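Local coordinates for mitochondrial edited mRNA stability factor 1 (PDB 6NL1), which acts in mitochondrial mRNA 5' processing and stability in Trypanosoma brucei, probably by Nudix-type hydrolysis of the 5' triphosphate of transcripts, at residues A[107-112]-A[166-171]; A[140-145]-A[159-164]. All blocks are in the same frame, centred on the assembly; numbering follows the deposited sequence.

Contact 1: residues A[107-112]-A[166-171]; sequences KAALAR and TADDVD
K107 and D171 pair as an antiparallel non-hydrogen-bonded bridge, and just beyond it A108 N, in the short helix 108-111, donates to V170 O over 2.8 Å; A109 N reaches D168 O in a longer, weak bond. K107, the N-cap residue, runs its side chain alongside that of D171 and sets NZ 2.8 Å from D171 OD1 in a salt bridge, the ammonium coming from above the carboxylate plane. OD2 of D171 is taken by the hydroxyl of Y164. Further along, the side chain of R112 crosses that of D168 at about a right angle. Its chain bends at chi3 (57°) and brings NH1 within 2.7 Å of D168 OD1; the oxygen lies near the guanidinium plane, and NH2 adds a weak second bond. One guanidinium face rests on A108 O, 3.4 Å above the plane, and NH2 also binds Y285 O. Between these charged ends A108 CB packs on V170 CB at 4.1 Å. The arrangement is a strand-to-helix junction held against a 3-10 turn at one end of the four-stranded antiparallel sheet. The R112 side chain lies beside V288, a residue seen to bind GDP in another structure of the protein, with no GDP bound here.

Contact 2: residues A[140-145]-A[159-164]; sequences PERLSE and TQWGAY
Within the long loop between strands 132-137 and 171-178, R142, on a turn of helical backbone angles (140-143), reaches across to 159-164, where its guanidinium forms a cation-pi stack with Y164. CG stands beside the backbone N (chi1 -64°), the chain runs extended through chi2, and a bend at chi3 turns the planar end across the tyrosine. The two planes are 25° apart and CZ sits 3.8 Å from the ring centroid, over its face but displaced toward the rim on the CE1 side. Over the opposite guanidinium face lie Q160 O and the backbone of W161, so the group is sandwiched between a ring and a peptide. Its rotation is fixed at the edge: NE donates to G162 O at 2.7 Å, nearly straight (163°) and in the carbonyl plane, and NH2 adds a weak bond to the same oxygen. Waters extend this grip: one accepts from NH2 and donates weakly to T159 O; another donates to Q160 O and accepts weakly from NH1. The indole of W161 stands across the arginine, with CE3 3.9 Å from R142 CD, and meets Y139 edge-to-face. Beyond the arginine, L143 CD2 touches Y164 CD2, and E145 CB lies 3.5 Å from A163 N. On the backbone side a single water bridges the two segments, donating to R142 O and accepting from Y164 N, each at 2.9 Å.

From the N terminus, strand 100-107 runs into helix 108-111, the first half of contact 1. The chain then passes through helix 120-129 and strand 132-137 before entering a long loop. Contact 2 closes the inner part of that loop, joining 140-145 to 159-164 around the unmodelled residues 148-158. A few residues later, 166-171 returns to 107-112 and closes the larger loop of contact 1, inside which contact 2 is nested; strand 171-178 follows. The centres lie about 13 Å apart, and the two meet where Y164 packs on D169 and V170. Together they tie the surface loop to the end of the four-stranded sheet.

Contact 1: residues A[107-112]-A[166-171]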
ATOM      1  N   LYS A 107      17.068   8.908   6.122  1.00 27.54           N
ATOM      2  CA  LYS A 107      17.183   7.598   5.475  1.00 25.76           C
ATOM      3  C   LYS A 107      15.808   7.070   5.099  1.00 29.49           C
ATOM      4  O   LYS A 107      14.812   7.446   5.710  1.00 30.32           O
ATOM      5  CB  LYS A 107      17.833   6.593   6.436  1.00 32.84           C
ATOM      6  CG  LYS A 107      19.158   7.040   7.023  1.00 43.65           C
ATOM      7  CD  LYS A 107      20.277   6.923   6.011  1.00 34.23           C
ATOM      8  CE  LYS A 107      21.639   7.081   6.683  1.00 37.10           C
ATOM      9  NZ  LYS A 107      22.743   6.961   5.681  1.00 42.89           N
ATOM     10  N   ALA A 108      15.753   6.167   4.125  1.00 22.15           N
ATOM     11  CA  ALA A 108      14.475   5.633   3.668  1.00 24.49           C
ATOM     12  C   ALA A 108      13.704   4.943   4.796  1.00 23.70           C
ATOM     13  O   ALA A 108      12.473   4.901   4.787  1.00 29.88           O
ATOM     14  CB  ALA A 108      14.675   4.693   2.486  1.00 18.88           C
ATOM     15  N   ALA A 109      14.431   4.411   5.770  1.00 20.38           N
ATOM     16  CA  ALA A 109      13.800   3.754   6.909  1.00 31.54           C
ATOM     17  C   ALA A 109      12.793   4.695   7.574  1.00 27.89           C
ATOM     18  O   ALA A 109      11.730   4.266   8.004  1.00 36.75           O
ATOM     19  CB  ALA A 109      14.857   3.296   7.913  1.00 27.65           C
ATOM     20  N   LEU A 110      13.123   5.982   7.632  1.00 25.73           N
ATOM     21  CA  LEU A 110      12.223   6.970   8.225  1.00 23.56           C
ATOM     22  C   LEU A 110      11.359   7.677   7.175  1.00 32.32           C
ATOM     23  O   LEU A 110      10.165   7.877   7.377  1.00 28.18           O
ATOM     24  CB  LEU A 110      13.022   7.989   9.054  1.00 25.31           C
ATOM     25  CG  LEU A 110      13.872   7.373  10.181  1.00 39.82           C
ATOM     26  CD1 LEU A 110      14.561   8.435  11.022  1.00 32.52           C
ATOM     27  CD2 LEU A 110      13.022   6.466  11.067  1.00 34.90           C
ATOM     28  N   ALA A 111      11.960   8.039   6.047  1.00 26.70           N
ATOM     29  CA  ALA A 111      11.255   8.815   5.028  1.00 25.65           C
ATOM     30  C   ALA A 111      10.022   8.090   4.505  1.00 35.40           C
ATOM     31  O   ALA A 111       9.008   8.719   4.201  1.00 24.46           O
ATOM     32  CB  ALA A 111      12.185   9.176   3.877  1.00 23.29           C
ATOM     33  N   ARG A 112      10.091   6.765   4.412  1.00 20.28           N
ATOM     34  CA  ARG A 112       8.944   6.033   3.903  1.00 25.60           C
ATOM     35  C   ARG A 112       7.724   6.182   4.818  1.00 33.21           C
ATOM     36  O   ARG A 112       6.598   5.960   4.387  1.00 37.95           O
ATOM     37  CB  ARG A 112       9.278   4.564   3.692  1.00 35.94           C
ATOM     38  CG  ARG A 112       9.313   3.756   4.970  1.00 37.62           C
ATOM     39  CD  ARG A 112       9.457   2.291   4.630  1.00 49.13           C
ATOM     40  NE  ARG A 112      10.651   2.083   3.831  1.00 48.92           N
ATOM     41  CZ  ARG A 112      11.750   1.490   4.283  1.00 67.28           C
ATOM     42  NH1 ARG A 112      11.783   1.023   5.527  1.00 47.65           N
ATOM     43  NH2 ARG A 112      12.806   1.358   3.483  1.00 40.37           N
ATOM     44  N   THR A 166      20.950  -2.285   2.346  1.00 28.24           N
ATOM     45  CA  THR A 166      19.504  -2.515   2.358  1.00 32.52           C
ATOM     46  C   THR A 166      18.747  -1.229   2.024  1.00 26.07           C
ATOM     47  O   THR A 166      19.294  -0.130   2.133  1.00 28.92           O
ATOM     48  CB  THR A 166      19.000  -2.988   3.750  1.00 37.22           C
ATOM     49  OG1 THR A 166      19.027  -1.886   4.662  1.00 34.94           O
ATOM     50  CG2 THR A 166      19.853  -4.130   4.315  1.00 27.04           C
ATOM     51  N   ALA A 167      17.480  -1.371   1.639  1.00 29.58           N
ATOM     52  CA  ALA A 167      16.608  -0.220   1.401  1.00 29.96           C
ATOM     53  C   ALA A 167      16.622   0.760   2.576  1.00 33.48           C
ATOM     54  O   ALA A 167      16.611   1.981   2.386  1.00 26.63           O
ATOM     55  CB  ALA A 167      15.191  -0.680   1.135  1.00 23.36           C
ATOM     56  N   ASP A 168      16.624   0.228   3.793  1.00 24.42           N
ATOM     57  CA  ASP A 168      16.634   1.077   4.985  1.00 30.06           C
ATOM     58  C   ASP A 168      17.783   2.078   4.997  1.00 29.94           C
ATOM     59  O   ASP A 168      17.641   3.178   5.536  1.00 34.16           O
ATOM     60  CB  ASP A 168      16.650   0.233   6.268  1.00 31.93           C
ATOM     61  CG  ASP A 168      15.268  -0.295   6.632  1.00 41.15           C
ATOM     62  OD1 ASP A 168      14.283   0.139   6.000  1.00 40.70           O
ATOM     63  OD2 ASP A 168      15.168  -1.134   7.549  1.00 57.60           O
ATOM     64  N   ASP A 169      18.909   1.707   4.391  1.00 26.93           N
ATOM     65  CA  ASP A 169      20.114   2.539   4.448  1.00 30.74           C
ATOM     66  C   ASP A 169      20.131   3.663   3.413  1.00 33.13           C
ATOM     67  O   ASP A 169      20.961   4.576   3.489  1.00 28.23           O
ATOM     68  CB  ASP A 169      21.374   1.678   4.283  1.00 34.62           C
ATOM     69  CG  ASP A 169      21.458   0.569   5.317  1.00 47.62           C
ATOM     70  OD1 ASP A 169      21.472  -0.618   4.920  1.00 49.58           O
ATOM     71  OD2 ASP A 169      21.504   0.887   6.525  1.00 52.28           O
ATOM     72  N   VAL A 170      19.240   3.591   2.432  1.00 26.01           N
ATOM     73  CA  VAL A 170      19.233   4.593   1.366  1.00 32.99           C
ATOM     74  C   VAL A 170      19.078   6.018   1.908  1.00 24.64           C
ATOM     75  O   VAL A 170      18.154   6.312   2.670  1.00 28.42           O
ATOM     76  CB  VAL A 170      18.162   4.269   0.305  1.00 31.01           C
ATOM     77  CG1 VAL A 170      18.081   5.381  -0.735  1.00 28.09           C
ATOM     78  CG2 VAL A 170      18.492   2.905  -0.357  1.00 20.78           C
ATOM     79  N   ASP A 171      20.013   6.892   1.547  1.00 20.90           N
ATOM     80  CA  ASP A 171      19.910   8.306   1.899  1.00 27.12           C
ATOM     81  C   ASP A 171      18.774   8.984   1.134  1.00 30.47           C
ATOM     82  O   ASP A 171      18.693   8.892  -0.093  1.00 29.91           O
ATOM     83  CB  ASP A 171      21.217   9.035   1.607  1.00 23.73           C
ATOM     84  CG  ASP A 171      22.359   8.532   2.459  1.00 32.91           C
ATOM     85  OD1 ASP A 171      22.403   8.898   3.651  1.00 32.79           O
ATOM     86  OD2 ASP A 171      23.203   7.770   1.941  1.00 30.46           O
TER
HETATM   87  O   HOH W   1      23.352   4.616   5.066  1.00 49.44           O

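Contact 2: residues A[140-145]-A[159-164]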
ATOM      1  N   PRO A 140      21.637   9.144  -5.964  1.00 25.07           N
ATOM      2  CA  PRO A 140      20.947   8.206  -6.866  1.00 27.08           C
ATOM      3  C   PRO A 140      21.879   7.259  -7.626  1.00 30.17           C
ATOM      4  O   PRO A 140      21.485   6.141  -7.949  1.00 29.27           O
ATOM      5  CB  PRO A 140      20.203   9.137  -7.850  1.00 26.08           C
ATOM      6  CG  PRO A 140      20.882  10.500  -7.700  1.00 26.65           C
ATOM      7  CD  PRO A 140      21.288  10.549  -6.255  1.00 23.18           C
ATOM      8  N   GLU A 141      23.093   7.701  -7.914  1.00 25.30           N
ATOM      9  CA  GLU A 141      24.035   6.871  -8.655  1.00 34.12           C
ATOM     10  C   GLU A 141      24.332   5.599  -7.876  1.00 34.44           C
ATOM     11  O   GLU A 141      24.628   4.566  -8.456  1.00 35.73           O
ATOM     12  CB  GLU A 141      25.341   7.627  -8.920  1.00 37.44           C
ATOM     13  CG  GLU A 141      25.159   8.945  -9.652  1.00 76.93           C
ATOM     14  CD  GLU A 141      24.608   8.759 -11.054  1.00106.54           C
ATOM     15  OE1 GLU A 141      25.152   7.919 -11.805  1.00108.02           O
ATOM     16  OE2 GLU A 141      23.623   9.446 -11.403  1.00106.52           O
ATOM     17  N   ARG A 142      24.269   5.679  -6.555  1.00 28.78           N
ATOM     18  CA  ARG A 142      24.536   4.499  -5.740  1.00 28.64           C
ATOM     19  C   ARG A 142      23.489   3.416  -5.982  1.00 29.59           C
ATOM     20  O   ARG A 142      23.749   2.230  -5.775  1.00 25.58           O
ATOM     21  CB  ARG A 142      24.627   4.863  -4.258  1.00 22.68           C
ATOM     22  CG  ARG A 142      25.806   5.802  -3.936  1.00 30.27           C
ATOM     23  CD  ARG A 142      26.041   5.953  -2.425  1.00 27.04           C
ATOM     24  NE  ARG A 142      26.257   4.659  -1.775  1.00 37.21           N
ATOM     25  CZ  ARG A 142      26.286   4.469  -0.457  1.00 35.32           C
ATOM     26  NH1 ARG A 142      26.125   5.490   0.369  1.00 30.72           N
ATOM     27  NH2 ARG A 142      26.476   3.253   0.037  1.00 34.90           N
ATOM     28  N   LEU A 143      22.308   3.820  -6.444  1.00 26.72           N
ATOM     29  CA  LEU A 143      21.245   2.851  -6.684  1.00 25.52           C
ATOM     30  C   LEU A 143      21.484   2.037  -7.951  1.00 32.15           C
ATOM     31  O   LEU A 143      20.842   1.011  -8.158  1.00 27.45           O
ATOM     32  CB  LEU A 143      19.871   3.516  -6.706  1.00 20.69           C
ATOM     33  CG  LEU A 143      19.427   4.135  -5.379  1.00 27.27           C
ATOM     34  CD1 LEU A 143      18.127   4.928  -5.557  1.00 21.27           C
ATOM     35  CD2 LEU A 143      19.282   3.057  -4.314  1.00 21.63           C
ATOM     36  N   SER A 144      22.432   2.473  -8.778  1.00 23.18           N
ATOM     37  CA  SER A 144      22.795   1.702  -9.969  1.00 22.88           C
ATOM     38  C   SER A 144      24.025   0.831  -9.759  1.00 28.96           C
ATOM     39  O   SER A 144      24.493   0.189 -10.700  1.00 31.75           O
ATOM     40  CB  SER A 144      23.000   2.622 -11.178  1.00 30.58           C
ATOM     41  OG  SER A 144      21.756   3.136 -11.628  1.00 38.29           O
ATOM     42  N   GLU A 145      24.556   0.827  -8.534  1.00 28.13           N
ATOM     43  CA  GLU A 145      25.686  -0.040  -8.170  1.00 24.02           C
ATOM     44  C   GLU A 145      25.202  -1.398  -7.649  1.00 36.60           C
ATOM     45  O   GLU A 145      24.209  -1.471  -6.917  1.00 33.51           O
ATOM     46  CB  GLU A 145      26.538   0.621  -7.071  1.00 35.10           C
ATOM     47  CG  GLU A 145      27.156   1.958  -7.452  1.00 29.96           C
ATOM     48  CD  GLU A 145      28.198   1.817  -8.546  1.00 44.59           C
ATOM     49  OE1 GLU A 145      28.774   0.714  -8.677  1.00 50.64           O
ATOM     50  OE2 GLU A 145      28.428   2.800  -9.284  1.00 51.56           O
ATOM     51  N   THR A 159      30.971   0.087   1.127  1.00140.90           N
ATOM     52  CA  THR A 159      31.785   1.275   1.356  1.00135.55           C
ATOM     53  C   THR A 159      30.937   2.530   1.554  1.00123.85           C
ATOM     54  O   THR A 159      29.939   2.518   2.277  1.00107.35           O
ATOM     55  CB  THR A 159      32.799   1.507   0.206  1.00133.90           C
ATOM     56  OG1 THR A 159      32.149   1.330  -1.060  1.00106.94           O
ATOM     57  CG2 THR A 159      33.962   0.531   0.309  1.00133.13           C
ATOM     58  N   GLN A 160      31.342   3.610   0.897  1.00122.33           N
ATOM     59  CA  GLN A 160      30.689   4.900   1.044  1.00 78.63           C
ATOM     60  C   GLN A 160      30.118   5.363  -0.296  1.00 66.00           C
ATOM     61  O   GLN A 160      29.411   6.367  -0.363  1.00 63.86           O
ATOM     62  CB  GLN A 160      31.700   5.922   1.573  1.00 77.07           C
ATOM     63  CG  GLN A 160      31.161   7.326   1.768  1.00 90.10           C
ATOM     64  CD  GLN A 160      32.234   8.289   2.235  1.00101.82           C
ATOM     65  OE1 GLN A 160      33.336   7.877   2.601  1.00 91.77           O
ATOM     66  NE2 GLN A 160      31.920   9.580   2.221  1.00 92.61           N
ATOM     67  N   TRP A 161      30.419   4.623  -1.361  1.00 44.19           N
ATOM     68  CA  TRP A 161      30.029   5.037  -2.710  1.00 45.25           C
ATOM     69  C   TRP A 161      29.506   3.912  -3.600  1.00 38.82           C
ATOM     70  O   TRP A 161      29.164   4.133  -4.764  1.00 50.64           O
ATOM     71  CB  TRP A 161      31.186   5.755  -3.409  1.00 47.61           C
ATOM     72  CG  TRP A 161      31.290   7.191  -3.015  1.00 83.27           C
ATOM     73  CD1 TRP A 161      32.354   7.808  -2.424  1.00 74.27           C
ATOM     74  CD2 TRP A 161      30.275   8.191  -3.163  1.00 99.89           C
ATOM     75  NE1 TRP A 161      32.069   9.135  -2.208  1.00 94.44           N
ATOM     76  CE2 TRP A 161      30.798   9.395  -2.651  1.00102.00           C
ATOM     77  CE3 TRP A 161      28.975   8.186  -3.683  1.00 94.27           C
ATOM     78  CZ2 TRP A 161      30.067  10.582  -2.642  1.00117.74           C
ATOM     79  CZ3 TRP A 161      28.249   9.365  -3.673  1.00 83.24           C
ATOM     80  CH2 TRP A 161      28.797  10.546  -3.156  1.00108.67           C
ATOM     81  N   GLY A 162      29.453   2.705  -3.061  1.00 33.65           N
ATOM     82  CA  GLY A 162      28.906   1.594  -3.811  1.00 35.63           C
ATOM     83  C   GLY A 162      27.455   1.361  -3.439  1.00 30.99           C
ATOM     84  O   GLY A 162      26.766   2.263  -2.954  1.00 31.18           O
ATOM     85  N   ALA A 163      27.003   0.132  -3.661  1.00 35.11           N
ATOM     86  CA  ALA A 163      25.647  -0.288  -3.353  1.00 32.91           C
ATOM     87  C   ALA A 163      25.313  -0.039  -1.890  1.00 39.06           C
ATOM     88  O   ALA A 163      26.187  -0.098  -1.030  1.00 34.17           O
ATOM     89  CB  ALA A 163      25.487  -1.760  -3.675  1.00 27.86           C
ATOM     90  N   TYR A 164      24.044   0.239  -1.615  1.00 27.81           N
ATOM     91  CA  TYR A 164      23.546   0.239  -0.241  1.00 36.76           C
ATOM     92  C   TYR A 164      23.305  -1.202   0.184  1.00 29.89           C
ATOM     93  O   TYR A 164      22.918  -2.031  -0.631  1.00 34.25           O
ATOM     94  CB  TYR A 164      22.230   1.018  -0.135  1.00 27.66           C
ATOM     95  CG  TYR A 164      22.374   2.525  -0.206  1.00 30.26           C
ATOM     96  CD1 TYR A 164      22.854   3.255   0.882  1.00 27.47           C
ATOM     97  CD2 TYR A 164      22.006   3.220  -1.350  1.00 28.56           C
ATOM     98  CE1 TYR A 164      22.978   4.637   0.820  1.00 28.15           C
ATOM     99  CE2 TYR A 164      22.126   4.601  -1.421  1.00 22.35           C
ATOM    100  CZ  TYR A 164      22.606   5.302  -0.338  1.00 24.54           C
ATOM    101  OH  TYR A 164      22.713   6.666  -0.422  1.00 26.75           O
TER
HETATM  102  O   HOH W   2      22.367   0.445  -3.984  1.00 21.80           O
HETATM  103  O   HOH W   3      27.353   8.254  -0.144  1.00 52.46           O
HETATM  104  O   HOH W   4      26.540   1.797   2.564  1.00 61.60           O